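Local coordinates for protein phist (Plasmodium falciparum, PDB 4JLE) that binds the virulence factor PfEMP1, probably through its cytoplasmic ATS segment, and comigrates with it to knobs on the infected red cell, at residues B[97-100]-B[101-105]. Sequence-based numbering, arbitrary orientation.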
loop_
_atom_site.group_PDB
_atom_site.type_symbol
_atom_site.label_atom_id
_atom_site.label_comp_id
_atom_site.label_asym_id
_atom_site.label_seq_id
_atom_site.Cartn_x
_atom_site.Cartn_y
_atom_site.Cartn_z
ATOM N N LYS B 97 2.771 -5.478 3.707
ATOM C CA LYS B 97 3.068 -6.297 4.875
ATOM C C LYS B 97 4.306 -7.231 4.585
ATOM O O LYS B 97 5.191 -7.387 5.443
ATOM C CB LYS B 97 1.778 -7.078 5.261
ATOM C CG LYS B 97 1.939 -8.251 6.230
ATOM C CD LYS B 97 0.734 -9.191 6.156
ATOM C CE LYS B 97 0.982 -10.511 6.844
ATOM N NZ LYS B 97 -0.117 -11.481 6.587
ATOM N N GLN B 98 4.355 -7.810 3.365
ATOM C CA GLN B 98 5.432 -8.681 2.919
ATOM C C GLN B 98 6.743 -7.874 2.793
ATOM O O GLN B 98 7.786 -8.319 3.266
ATOM C CB GLN B 98 5.052 -9.347 1.577
ATOM C CG GLN B 98 6.173 -10.204 0.947
ATOM C CD GLN B 98 6.489 -11.484 1.698
ATOM O OE1 GLN B 98 7.581 -11.674 2.235
ATOM N NE2 GLN B 98 5.546 -12.406 1.717
ATOM N N GLU B 99 6.670 -6.686 2.171
ATOM C CA GLU B 99 7.823 -5.825 2.017
ATOM C C GLU B 99 8.362 -5.376 3.377
ATOM O O GLU B 99 9.565 -5.376 3.557
ATOM C CB GLU B 99 7.503 -4.634 1.149
ATOM C CG GLU B 99 8.762 -3.950 0.660
ATOM C CD GLU B 99 8.572 -2.549 0.136
ATOM O OE1 GLU B 99 7.467 -2.240 -0.362
ATOM O OE2 GLU B 99 9.553 -1.777 0.167
ATOM N N LYS B 100 7.478 -5.051 4.335
ATOM C CA LYS B 100 7.815 -4.648 5.700
ATOM C C LYS B 100 8.637 -5.737 6.392
ATOM O O LYS B 100 9.703 -5.439 6.949
ATOM C CB LYS B 100 6.537 -4.318 6.511
ATOM C CG LYS B 100 6.803 -3.999 7.983
ATOM C CD LYS B 100 5.555 -3.586 8.731
ATOM C CE LYS B 100 5.896 -3.359 10.187
ATOM N NZ LYS B 100 4.731 -3.549 11.083
ATOM N N PHE B 101 8.171 -6.993 6.321
ATOM C CA PHE B 101 8.900 -8.119 6.895
ATOM C C PHE B 101 10.310 -8.290 6.235
ATOM O O PHE B 101 11.302 -8.541 6.933
ATOM C CB PHE B 101 8.083 -9.417 6.745
ATOM C CG PHE B 101 8.896 -10.695 6.862
ATOM C CD1 PHE B 101 9.291 -11.180 8.109
ATOM C CD2 PHE B 101 9.266 -11.411 5.727
ATOM C CE1 PHE B 101 10.056 -12.355 8.212
ATOM C CE2 PHE B 101 10.033 -12.577 5.834
ATOM C CZ PHE B 101 10.429 -13.036 7.073
ATOM N N LEU B 102 10.368 -8.179 4.888
ATOM C CA LEU B 102 11.595 -8.363 4.129
ATOM C C LEU B 102 12.561 -7.202 4.336
ATOM O O LEU B 102 13.763 -7.434 4.294
ATOM C CB LEU B 102 11.305 -8.589 2.641
ATOM C CG LEU B 102 10.589 -9.906 2.302
ATOM C CD1 LEU B 102 10.125 -9.908 0.866
ATOM C CD2 LEU B 102 11.458 -11.135 2.610
ATOM N N LEU B 103 12.057 -5.976 4.599
ATOM C CA LEU B 103 12.923 -4.836 4.886
ATOM C C LEU B 103 13.547 -5.030 6.258
ATOM O O LEU B 103 14.723 -4.752 6.421
ATOM C CB LEU B 103 12.155 -3.523 4.853
ATOM C CG LEU B 103 11.861 -2.896 3.503
ATOM C CD1 LEU B 103 10.722 -1.891 3.640
ATOM C CD2 LEU B 103 13.099 -2.222 2.907
ATOM N N GLU B 104 12.758 -5.544 7.234
ATOM C CA GLU B 104 13.207 -5.834 8.595
ATOM C C GLU B 104 14.209 -6.963 8.560
ATOM O O GLU B 104 15.237 -6.878 9.228
ATOM C CB GLU B 104 12.014 -6.187 9.511
ATOM C CG GLU B 104 11.195 -4.984 9.949
ATOM C CD GLU B 104 9.841 -5.245 10.601
ATOM O OE1 GLU B 104 9.584 -6.385 11.056
ATOM O OE2 GLU B 104 9.038 -4.288 10.675
ATOM N N TYR B 105 13.932 -8.006 7.753
ATOM C CA TYR B 105 14.833 -9.147 7.594
ATOM C C TYR B 105 16.200 -8.668 7.076
ATOM O O TYR B 105 17.235 -9.030 7.641
ATOM C CB TYR B 105 14.239 -10.209 6.625
ATOM C CG TYR B 105 15.184 -11.375 6.404
ATOM C CD1 TYR B 105 15.225 -12.443 7.299
ATOM C CD2 TYR B 105 16.095 -11.375 5.350
ATOM C CE1 TYR B 105 16.127 -13.496 7.131
ATOM C CE2 TYR B 105 17.007 -12.421 5.180
ATOM C CZ TYR B 105 17.004 -13.487 6.066
ATOM O OH TYR B 105 17.870 -14.545 5.911
#
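The backbone O of E99 accepts the shortest bond here, from L103 N at 2.8 Å, with an N-H...O angle of 145°. It belongs to a run of i to i+4 alpha-helical bonds within helix 77-110, a member of the three-helix bundle of the PHIST domain. F101 N, L102 N and E104 N repeat the pattern on the carbonyls of K97, Q98 and K100.

Side chains one turn apart then pair up. Q98 bends at chi2 (69°), which turns its amide towards L102. Its OE1 lies 3.4 Å from CD1 of L102. OE1 of Q98 also sits at the edge of the F101 ring, near its plane, 3.9 Å from F101 CD2. It is buried against these carbons and finds no hydrogen-bond partner in the model. E99 stays extended and passes obliquely over L103, its OE2 3.7 Å from L103 CD1.

K100 and E104 form a looser pair. NZ of K100 remains 4.4 Å from OE2 of E104, too far for a salt bridge, though the opposite charges probably still attract. The lysine's aliphatic chain makes the actual contact.

A second copy of the protein covers much of this surface. Its W131 packs on Q98 and L102, its F107 on L103 and its Y126 on F101, so this part of the helix contributes to the subunit interface. OE1 of E99 also has a long, weak ionic contact with NZ of K100 of the second subunit. Within the helix, the carboxylate of E104 rests OE2 against CE of K100 at 3.3 Å.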